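Local coordinates for chloride intracellular channel exc-4 (Caenorhabditis elegans, PDB 2YV9), which is needed to regulate the lumen size of the growing excretory canal and may insert into membranes to form chloride channels, at residues F130-R135 against K158-R163; V138-G143 against D152-I157; I123-R128 against C165-N170. All coordinates share one frame; numbering follows the deposited sequence.

Interaction 1: F130-R135 against K158-R163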
loop_
_atom_site.group_PDB
_atom_site.type_symbol
_atom_site.label_atom_id
_atom_site.label_comp_id
_atom_site.label_asym_id
_atom_site.label_seq_id
_atom_site.Cartn_x
_atom_site.Cartn_y
_atom_site.Cartn_z
ATOM N N PHE A 130 -12.343 -16.657 4.393
ATOM C CA PHE A 130 -11.762 -17.424 3.281
ATOM C C PHE A 130 -10.299 -17.751 3.611
ATOM O O PHE A 130 -9.887 -18.886 3.487
ATOM C CB PHE A 130 -11.836 -16.633 1.978
ATOM C CG PHE A 130 -11.061 -17.242 0.830
ATOM C CD1 PHE A 130 -11.424 -18.449 0.251
ATOM C CD2 PHE A 130 -9.977 -16.557 0.327
ATOM C CE1 PHE A 130 -10.687 -18.956 -0.842
ATOM C CE2 PHE A 130 -9.247 -17.073 -0.754
ATOM C CZ PHE A 130 -9.621 -18.254 -1.324
ATOM N N LYS A 131 -9.530 -16.736 4.003
ATOM C CA LYS A 131 -8.083 -16.954 4.284
ATOM C C LYS A 131 -7.907 -17.974 5.414
ATOM O O LYS A 131 -7.008 -18.870 5.368
ATOM C CB LYS A 131 -7.448 -15.622 4.644
ATOM C CG LYS A 131 -7.252 -14.714 3.395
ATOM C CD LYS A 131 -6.458 -13.464 3.757
ATOM C CE LYS A 131 -7.269 -12.491 4.602
ATOM N NZ LYS A 131 -6.467 -11.241 4.932
ATOM N N LEU A 132 -8.722 -17.844 6.470
ATOM C CA LEU A 132 -8.670 -18.840 7.569
ATOM C C LEU A 132 -8.926 -20.259 7.062
ATOM O O LEU A 132 -8.196 -21.211 7.435
ATOM C CB LEU A 132 -9.637 -18.522 8.691
ATOM C CG LEU A 132 -9.256 -17.219 9.406
ATOM C CD1 LEU A 132 -10.407 -16.721 10.329
ATOM C CD2 LEU A 132 -7.974 -17.395 10.219
ATOM N N PHE A 133 -9.929 -20.433 6.218
ATOM C CA PHE A 133 -10.294 -21.754 5.728
ATOM C C PHE A 133 -9.191 -22.292 4.792
ATOM O O PHE A 133 -8.768 -23.468 4.862
ATOM C CB PHE A 133 -11.612 -21.733 4.957
ATOM C CG PHE A 133 -12.033 -23.082 4.463
ATOM C CD1 PHE A 133 -12.042 -24.176 5.308
ATOM C CD2 PHE A 133 -12.405 -23.291 3.124
ATOM C CE1 PHE A 133 -12.409 -25.434 4.831
ATOM C CE2 PHE A 133 -12.749 -24.524 2.654
ATOM C CZ PHE A 133 -12.749 -25.604 3.488
ATOM N N LEU A 134 -8.680 -21.402 3.945
ATOM C CA LEU A 134 -7.584 -21.778 3.037
ATOM C C LEU A 134 -6.434 -22.319 3.853
ATOM O O LEU A 134 -5.912 -23.412 3.575
ATOM C CB LEU A 134 -7.195 -20.608 2.161
ATOM C CG LEU A 134 -5.925 -20.755 1.338
ATOM C CD1 LEU A 134 -6.072 -21.823 0.255
ATOM C CD2 LEU A 134 -5.588 -19.358 0.796
ATOM N N ARG A 135 -6.004 -21.567 4.851
ATOM C CA ARG A 135 -4.871 -22.006 5.652
ATOM C C ARG A 135 -5.225 -23.293 6.447
ATOM O O ARG A 135 -4.425 -24.252 6.497
ATOM C CB ARG A 135 -4.433 -20.900 6.598
ATOM C CG ARG A 135 -3.375 -21.316 7.631
ATOM C CD ARG A 135 -2.045 -21.595 6.915
ATOM N NE ARG A 135 -0.904 -21.814 7.811
ATOM C CZ ARG A 135 -0.299 -20.850 8.501
ATOM N NH1 ARG A 135 -0.747 -19.616 8.487
ATOM N NH2 ARG A 135 0.744 -21.144 9.277
ATOM N N LYS A 158 -13.944 -27.163 9.504
ATOM C CA LYS A 158 -15.153 -26.875 8.724
ATOM C C LYS A 158 -15.836 -25.573 9.126
ATOM O O LYS A 158 -16.455 -24.894 8.259
ATOM C CB LYS A 158 -16.150 -28.010 8.817
ATOM C CG LYS A 158 -17.223 -27.892 7.711
ATOM C CD LYS A 158 -18.014 -29.133 7.557
ATOM C CE LYS A 158 -19.020 -29.006 6.441
ATOM N NZ LYS A 158 -20.063 -27.959 6.698
ATOM N N VAL A 159 -15.685 -25.147 10.380
ATOM C CA VAL A 159 -16.264 -23.869 10.819
ATOM C C VAL A 159 -15.835 -22.668 9.948
ATOM O O VAL A 159 -16.654 -21.816 9.653
ATOM C CB VAL A 159 -16.053 -23.552 12.343
ATOM C CG1 VAL A 159 -14.595 -23.461 12.713
ATOM C CG2 VAL A 159 -16.784 -22.239 12.732
ATOM N N HIS A 160 -14.595 -22.660 9.445
ATOM C CA HIS A 160 -14.155 -21.507 8.641
ATOM C C HIS A 160 -14.910 -21.508 7.307
ATOM O O HIS A 160 -15.276 -20.448 6.774
ATOM C CB HIS A 160 -12.659 -21.615 8.362
ATOM C CG HIS A 160 -11.840 -21.797 9.597
ATOM N ND1 HIS A 160 -11.820 -20.870 10.614
ATOM C CD2 HIS A 160 -10.999 -22.798 9.975
ATOM C CE1 HIS A 160 -10.980 -21.281 11.553
ATOM N NE2 HIS A 160 -10.481 -22.459 11.198
ATOM N N TYR A 161 -15.157 -22.708 6.801
ATOM C CA TYR A 161 -15.905 -22.870 5.556
ATOM C C TYR A 161 -17.342 -22.409 5.773
ATOM O O TYR A 161 -17.916 -21.775 4.929
ATOM C CB TYR A 161 -15.904 -24.318 5.083
ATOM C CG TYR A 161 -16.969 -24.635 4.026
ATOM C CD1 TYR A 161 -16.803 -24.265 2.722
ATOM C CD2 TYR A 161 -18.160 -25.247 4.396
ATOM C CE1 TYR A 161 -17.762 -24.559 1.744
ATOM C CE2 TYR A 161 -19.113 -25.549 3.470
ATOM C CZ TYR A 161 -18.941 -25.190 2.145
ATOM O OH TYR A 161 -20.009 -25.521 1.285
ATOM N N ASN A 162 -17.926 -22.856 6.865
ATOM C CA ASN A 162 -19.323 -22.456 7.157
ATOM C C ASN A 162 -19.440 -20.944 7.293
ATOM O O ASN A 162 -20.434 -20.355 6.777
ATOM C CB ASN A 162 -19.860 -23.165 8.419
ATOM C CG ASN A 162 -19.898 -24.678 8.265
ATOM O OD1 ASN A 162 -19.796 -25.188 7.153
ATOM N ND2 ASN A 162 -20.037 -25.404 9.392
ATOM N N ARG A 163 -18.436 -20.298 7.919
ATOM C CA ARG A 163 -18.393 -18.841 8.058
ATOM C C ARG A 163 -18.229 -18.144 6.743
ATOM O O ARG A 163 -18.829 -17.089 6.507
ATOM C CB ARG A 163 -17.344 -18.370 9.048
ATOM C CG ARG A 163 -17.624 -18.816 10.446
ATOM C CD ARG A 163 -17.039 -17.847 11.477
ATOM N NE ARG A 163 -17.569 -18.144 12.803
ATOM C CZ ARG A 163 -17.190 -17.539 13.922
ATOM N NH1 ARG A 163 -16.274 -16.564 13.917
ATOM N NH2 ARG A 163 -17.760 -17.894 15.057
#
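Phe133 and His160 meet near the connected end of an antiparallel helix pair in the all-helical C-terminal domain of the GST fold, where helix 117-140 packs against helix 155-178. The segment axes come within 8.2 Å of each other at 150°, close enough for the backbones themselves to draw near: Phe133 CA and His160 CA are 4.8 Å apart. His160 points its CB toward the partner helix, and that atom lies 3.5 Å from Phe133 CA, so the backbone of one helix rests on the root of a side chain of the other.

From this centre the contact runs two ways. On the inner flank Phe133, with CG anti to its own N (chi1 -179°), swings its ring out next to the other helix, with one face turned to Tyr161 CB. The methylene of Tyr161 sits over the middle of that ring: Tyr161 CB is 3.7 Å from the Phe133 ring centroid, a well-centred CH-pi contact. The two aromatic side chains then run side by side in the same direction, their planes at 52°, an oblique pair whose ring centroids are 5.7 Å apart. On the surface flank the imidazole of His160 receives the methylene of Leu132 off-centre: Leu132 CB is 3.7 Å from His160 ND1. Behind His160, Val159 CG1 of the same helix lies above the ring centre.

Helix 190-210 closes the inner side, with Leu210 touching Phe133 and Ile202 and Ile205 touching Phe130, while Phe212 meets the Tyr161 ring edge-to-face. In the crystal assembly, Lys131, Leu134 and Arg135 of helix 117-140 pack on the second subunit.

Interaction 2: V138-G143 against D152-I157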
loop_
_atom_site.group_PDB
_atom_site.type_symbol
_atom_site.label_atom_id
_atom_site.label_comp_id
_atom_site.label_asym_id
_atom_site.label_seq_id
_atom_site.Cartn_x
_atom_site.Cartn_y
_atom_site.Cartn_z
ATOM N N VAL A 138 -5.510 -26.389 4.016
ATOM C CA VAL A 138 -4.153 -26.718 3.450
ATOM C C VAL A 138 -3.301 -27.445 4.470
ATOM O O VAL A 138 -2.594 -28.425 4.161
ATOM C CB VAL A 138 -3.416 -25.453 2.920
ATOM C CG1 VAL A 138 -1.900 -25.684 2.765
ATOM C CG2 VAL A 138 -4.055 -25.031 1.591
ATOM N N GLU A 139 -3.337 -26.975 5.703
ATOM C CA GLU A 139 -2.548 -27.625 6.768
ATOM C C GLU A 139 -3.153 -28.998 7.137
ATOM O O GLU A 139 -2.438 -29.972 7.462
ATOM C CB GLU A 139 -2.462 -26.735 8.004
ATOM C CG GLU A 139 -1.818 -25.381 7.754
ATOM C CD GLU A 139 -0.278 -25.375 7.670
ATOM O OE1 GLU A 139 0.377 -26.446 7.751
ATOM O OE2 GLU A 139 0.278 -24.251 7.560
ATOM N N PHE A 140 -4.468 -29.097 7.085
ATOM C CA PHE A 140 -5.119 -30.366 7.408
ATOM C C PHE A 140 -4.760 -31.431 6.384
ATOM O O PHE A 140 -4.607 -32.637 6.712
ATOM C CB PHE A 140 -6.642 -30.179 7.423
ATOM C CG PHE A 140 -7.372 -31.377 7.874
ATOM C CD1 PHE A 140 -7.254 -31.809 9.195
ATOM C CD2 PHE A 140 -8.144 -32.115 7.000
ATOM C CE1 PHE A 140 -7.927 -32.940 9.622
ATOM C CE2 PHE A 140 -8.818 -33.233 7.427
ATOM C CZ PHE A 140 -8.702 -33.652 8.732
ATOM N N ASP A 141 -4.580 -30.995 5.143
ATOM C CA ASP A 141 -4.369 -31.916 4.014
ATOM C C ASP A 141 -2.886 -32.242 3.817
ATOM O O ASP A 141 -2.544 -33.053 2.975
ATOM C CB ASP A 141 -4.952 -31.353 2.723
ATOM C CG ASP A 141 -6.483 -31.379 2.703
ATOM O OD1 ASP A 141 -7.052 -32.219 3.438
ATOM O OD2 ASP A 141 -7.090 -30.616 1.902
ATOM N N LYS A 142 -2.025 -31.608 4.597
ATOM C CA LYS A 142 -0.569 -31.850 4.533
ATOM C C LYS A 142 -0.316 -33.334 4.834
ATOM O O LYS A 142 -0.798 -33.867 5.828
ATOM C CB LYS A 142 0.158 -30.942 5.538
ATOM C CG LYS A 142 1.642 -30.761 5.329
ATOM C CD LYS A 142 2.200 -29.712 6.305
ATOM C CE LYS A 142 3.737 -29.752 6.386
ATOM N NZ LYS A 142 4.442 -28.784 5.498
ATOM N N GLY A 143 0.426 -34.012 3.956
ATOM C CA GLY A 143 0.741 -35.433 4.159
ATOM C C GLY A 143 -0.332 -36.400 3.705
ATOM O O GLY A 143 -0.358 -37.559 4.113
ATOM N N ASP A 152 -16.284 -34.015 4.786
ATOM C CA ASP A 152 -15.610 -34.872 5.786
ATOM C C ASP A 152 -14.749 -34.139 6.811
ATOM O O ASP A 152 -14.046 -34.784 7.592
ATOM C CB ASP A 152 -14.737 -35.922 5.095
ATOM C CG ASP A 152 -15.516 -36.778 4.131
ATOM O OD1 ASP A 152 -16.710 -37.002 4.409
ATOM O OD2 ASP A 152 -14.934 -37.222 3.109
ATOM N N LEU A 153 -14.779 -32.813 6.836
ATOM C CA LEU A 153 -13.845 -32.083 7.677
ATOM C C LEU A 153 -14.308 -32.058 9.111
ATOM O O LEU A 153 -15.506 -31.934 9.351
ATOM C CB LEU A 153 -13.702 -30.633 7.205
ATOM C CG LEU A 153 -12.971 -30.462 5.881
ATOM C CD1 LEU A 153 -13.091 -29.034 5.405
ATOM C CD2 LEU A 153 -11.474 -30.889 6.058
ATOM N N PRO A 154 -13.358 -32.128 10.067
ATOM C CA PRO A 154 -13.728 -32.036 11.481
ATOM C C PRO A 154 -14.175 -30.616 11.830
ATOM O O PRO A 154 -13.811 -29.665 11.129
ATOM C CB PRO A 154 -12.421 -32.390 12.202
ATOM C CG PRO A 154 -11.360 -31.920 11.261
ATOM C CD PRO A 154 -11.893 -32.225 9.892
ATOM N N ALA A 155 -14.935 -30.441 12.915
ATOM C CA ALA A 155 -15.569 -29.153 13.161
ATOM C C ALA A 155 -14.639 -27.938 13.197
ATOM O O ALA A 155 -15.021 -26.860 12.743
ATOM C CB ALA A 155 -16.401 -29.205 14.437
ATOM N N GLN A 156 -13.420 -28.089 13.736
ATOM C CA GLN A 156 -12.534 -26.929 13.898
ATOM C C GLN A 156 -11.914 -26.430 12.578
ATOM O O GLN A 156 -11.429 -25.286 12.536
ATOM C CB GLN A 156 -11.423 -27.191 14.924
ATOM C CG GLN A 156 -10.222 -28.008 14.407
ATOM C CD GLN A 156 -10.522 -29.475 14.189
ATOM O OE1 GLN A 156 -11.649 -29.923 14.352
ATOM N NE2 GLN A 156 -9.498 -30.250 13.801
ATOM N N ILE A 157 -12.012 -27.241 11.527
ATOM C CA ILE A 157 -11.642 -26.807 10.189
ATOM C C ILE A 157 -12.887 -26.357 9.406
ATOM O O ILE A 157 -12.871 -25.324 8.743
ATOM C CB ILE A 157 -10.895 -27.891 9.458
ATOM C CG1 ILE A 157 -9.662 -28.268 10.292
ATOM C CG2 ILE A 157 -10.429 -27.427 8.051
ATOM C CD1 ILE A 157 -9.088 -29.386 9.837
#
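Phe140, in the last turn of helix 117-140, sends its ring across to Leu153, Pro154 and Ile157, which lead into and begin helix 155-178. The chain reverses here between two antiparallel helices, and Pro154 takes the N-cap position of the second.

The packed part is the ring itself. With CG anti to the backbone N (chi1 -174°), Phe140 reaches away from its helix and is met by three aliphatic groups, which gather on one side of the ring plane, each obliquely. Leu153 slides past it in the opposite direction, Leu153 CD2 being 3.7 Å from Phe140 CD2. Pro154, coming from the opposite direction, brings its CD to 3.7 Å from Phe140 CZ, and its CG is 3.9 Å from Phe140 CE1. Ile157 crosses at about a right angle, its CD1 modelled too near the ring for its exact position to be trusted. Leu153 and Ile157 are buried and also touch helix 117-140 further back, through Phe133 and Ala136.

The looser side belongs to the residues around the turn. Lys142 and Gly143 are exposed, as are Asp152 and Gln156, and they contribute little or nothing to the interface. Lys144, just beyond, gives a hydrogen bond to Phe140 O and makes a cation-pi contact with the Phe140 ring.

Since carbon alone meets carbon between the segments, the attraction rests on apolar burial and shape; directional bonds such as Asp141 OD1 to Ser148 OG and the salt bridge of Asp152 with Arg149 instead fasten the connecting loop.

Interaction 3: I123-R128 against C165-N170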
loop_
_atom_site.group_PDB
_atom_site.type_symbol
_atom_site.label_atom_id
_atom_site.label_comp_id
_atom_site.label_asym_id
_atom_site.label_seq_id
_atom_site.Cartn_x
_atom_site.Cartn_y
_atom_site.Cartn_z
ATOM N N ILE A 123 -17.098 -7.148 3.018
ATOM C CA ILE A 123 -15.931 -7.530 2.195
ATOM C C ILE A 123 -14.825 -8.094 3.072
ATOM O O ILE A 123 -14.214 -9.143 2.764
ATOM C CB ILE A 123 -15.413 -6.344 1.363
ATOM C CG1 ILE A 123 -16.491 -5.926 0.331
ATOM C CG2 ILE A 123 -14.049 -6.637 0.661
ATOM C CD1 ILE A 123 -16.251 -4.559 -0.404
ATOM N N GLU A 124 -14.479 -7.373 4.122
ATOM C CA GLU A 124 -13.381 -7.788 5.019
ATOM C C GLU A 124 -13.736 -9.130 5.670
ATOM O O GLU A 124 -12.902 -10.047 5.755
ATOM C CB GLU A 124 -13.203 -6.780 6.136
ATOM C CG GLU A 124 -12.106 -7.127 7.136
ATOM C CD GLU A 124 -12.504 -8.215 8.143
ATOM O OE1 GLU A 124 -13.679 -8.310 8.537
ATOM O OE2 GLU A 124 -11.618 -8.980 8.579
ATOM N N ASN A 125 -14.982 -9.265 6.123
ATOM C CA ASN A 125 -15.338 -10.440 6.895
ATOM C C ASN A 125 -15.319 -11.679 5.979
ATOM O O ASN A 125 -14.880 -12.782 6.370
ATOM C CB ASN A 125 -16.708 -10.275 7.555
ATOM C CG ASN A 125 -16.890 -11.171 8.788
ATOM O OD1 ASN A 125 -16.223 -12.170 8.964
ATOM N ND2 ASN A 125 -17.816 -10.775 9.652
ATOM N N LEU A 126 -15.793 -11.492 4.741
ATOM C CA LEU A 126 -15.779 -12.608 3.776
ATOM C C LEU A 126 -14.332 -13.076 3.553
ATOM O O LEU A 126 -14.007 -14.287 3.660
ATOM C CB LEU A 126 -16.373 -12.143 2.460
ATOM C CG LEU A 126 -16.195 -13.118 1.303
ATOM C CD1 LEU A 126 -16.932 -14.441 1.569
ATOM C CD2 LEU A 126 -16.585 -12.388 -0.053
ATOM N N TYR A 127 -13.465 -12.134 3.192
ATOM C CA TYR A 127 -12.100 -12.563 2.766
ATOM C C TYR A 127 -11.284 -13.067 3.940
ATOM O O TYR A 127 -10.486 -13.984 3.793
ATOM C CB TYR A 127 -11.368 -11.467 2.011
ATOM C CG TYR A 127 -10.224 -11.954 1.203
ATOM C CD1 TYR A 127 -10.404 -12.809 0.152
ATOM C CD2 TYR A 127 -8.974 -11.490 1.472
ATOM C CE1 TYR A 127 -9.305 -13.258 -0.584
ATOM C CE2 TYR A 127 -7.875 -11.907 0.765
ATOM C CZ TYR A 127 -8.041 -12.774 -0.254
ATOM O OH TYR A 127 -6.863 -13.141 -0.896
ATOM N N ARG A 128 -11.512 -12.488 5.111
ATOM C CA ARG A 128 -10.873 -12.981 6.357
ATOM C C ARG A 128 -11.239 -14.456 6.611
ATOM O O ARG A 128 -10.371 -15.320 6.905
ATOM C CB ARG A 128 -11.336 -12.117 7.484
ATOM C CG ARG A 128 -11.060 -12.587 8.909
ATOM C CD ARG A 128 -11.661 -11.502 9.786
ATOM N NE ARG A 128 -12.522 -12.015 10.809
ATOM C CZ ARG A 128 -13.569 -11.375 11.320
ATOM N NH1 ARG A 128 -13.967 -10.141 10.933
ATOM N NH2 ARG A 128 -14.241 -11.996 12.294
ATOM N N CYS A 165 -19.471 -19.410 3.936
ATOM C CA CYS A 165 -20.796 -19.532 3.352
ATOM C C CYS A 165 -21.796 -18.540 3.985
ATOM O O CYS A 165 -22.596 -17.915 3.290
ATOM C CB CYS A 165 -21.298 -20.937 3.514
ATOM S SG CYS A 165 -20.399 -22.079 2.437
ATOM N N GLU A 166 -21.670 -18.362 5.309
ATOM C CA GLU A 166 -22.495 -17.339 6.021
ATOM C C GLU A 166 -22.302 -15.947 5.436
ATOM O O GLU A 166 -23.262 -15.201 5.233
ATOM C CB GLU A 166 -22.104 -17.334 7.499
ATOM C CG GLU A 166 -23.061 -16.522 8.345
ATOM C CD GLU A 166 -22.681 -16.452 9.815
ATOM O OE1 GLU A 166 -21.748 -17.168 10.260
ATOM O OE2 GLU A 166 -23.329 -15.643 10.519
ATOM N N GLN A 167 -21.060 -15.548 5.193
ATOM C CA GLN A 167 -20.776 -14.175 4.664
ATOM C C GLN A 167 -21.238 -14.007 3.207
ATOM O O GLN A 167 -21.817 -12.969 2.781
ATOM C CB GLN A 167 -19.307 -13.833 4.806
ATOM C CG GLN A 167 -18.814 -13.872 6.222
ATOM C CD GLN A 167 -19.527 -12.805 7.085
ATOM O OE1 GLN A 167 -19.769 -11.660 6.649
ATOM N NE2 GLN A 167 -19.906 -13.200 8.292
ATOM N N LEU A 168 -21.007 -15.051 2.421
ATOM C CA LEU A 168 -21.542 -15.112 1.055
ATOM C C LEU A 168 -23.065 -14.978 1.089
ATOM O O LEU A 168 -23.668 -14.278 0.253
ATOM C CB LEU A 168 -21.147 -16.436 0.380
ATOM C CG LEU A 168 -19.684 -16.511 -0.018
ATOM C CD1 LEU A 168 -19.315 -17.988 -0.408
ATOM C CD2 LEU A 168 -19.305 -15.546 -1.135
ATOM N N SER A 169 -23.674 -15.646 2.066
ATOM C CA SER A 169 -25.122 -15.562 2.266
ATOM C C SER A 169 -25.531 -14.139 2.640
ATOM O O SER A 169 -26.507 -13.631 2.103
ATOM C CB SER A 169 -25.625 -16.517 3.323
ATOM O OG SER A 169 -27.050 -16.464 3.310
ATOM N N ASN A 170 -24.756 -13.500 3.516
ATOM C CA ASN A 170 -25.023 -12.100 3.933
ATOM C C ASN A 170 -24.980 -11.122 2.747
ATOM O O ASN A 170 -25.860 -10.278 2.562
ATOM C CB ASN A 170 -24.063 -11.674 5.027
ATOM C CG ASN A 170 -24.296 -12.409 6.359
ATOM O OD1 ASN A 170 -25.340 -13.009 6.583
ATOM N ND2 ASN A 170 -23.293 -12.353 7.241
#
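Asn125 and Gln167 stack their amides at a helix-helix contact, largely buried, between helix 117-140 and helix 155-178 in the helical C-terminal domain. The axes are 8.9 Å apart at closest approach and run antiparallel, at 152°, with Leu126 and Gln167 nearest at the backbone.

Gln167 occupies the middle. Its chain is bent at chi2 (-63°), which folds the amide over Asn125, so that the two planes lie 19° from parallel and Gln167 CD is 3.5 Å from Asn125 CG. The side chains cross at about a right angle, and Gln167 OE1 comes within 3.5 Å of Asn125 CB. Lower down, Gln167 CB rests 3.9 Å from Leu126 CA, filling the space between the backbones. With an alanine here the CB contact to Leu126 would remain, but the Asn125 amide is likely to lose its stacked partner and a gap to open between the helices.

Beside this polar patch is a purely aliphatic one. Leu126 CD1 touches Leu168 CD2 at 3.8 Å, and Leu168 CG lies equally near that same methyl. Next to the amide stack, the Arg128 guanidinium lies with one face against the Asn125 side chain, and Arg128 NH1 donates to Glu124 OE1 at 3.0 Å, a salt bridge one turn apart that uses the syn lone pair of the carboxylate and lies nearly in the guanidinium plane.

Helix 190-210 backs the leucines, with Leu195 and Ile202 on Leu126 and Leu199 on Leu168; Pro215 and Phe218 of the following loop also cover Leu168. In the crystal assembly Glu124 and Arg128 face the second subunit, where Arg128 forms a salt bridge with Glu88 of that chain.

All three contacts join the same two antiparallel helices, 117-140 and 155-178. Interaction 2 lies at the turn that connects them, interaction 1 about 10 Å further along, and interaction 3 another 10 Å on; interactions 2 and 3, 20 Å apart between centres, do not touch. In sequence they enclose one another, interaction 2 innermost and interaction 3 outermost, so the two helices are held from their connecting turn inward as one antiparallel pair of the helical domain. Interactions 1 and 2 share packing through Phe133 and Leu153, whereas 1 and 3 merely adjoin in sequence. Helix 190-210 backs interactions 1 and 3; in the crystal assembly, residues from Glu124 to Glu139 meet the second subunit.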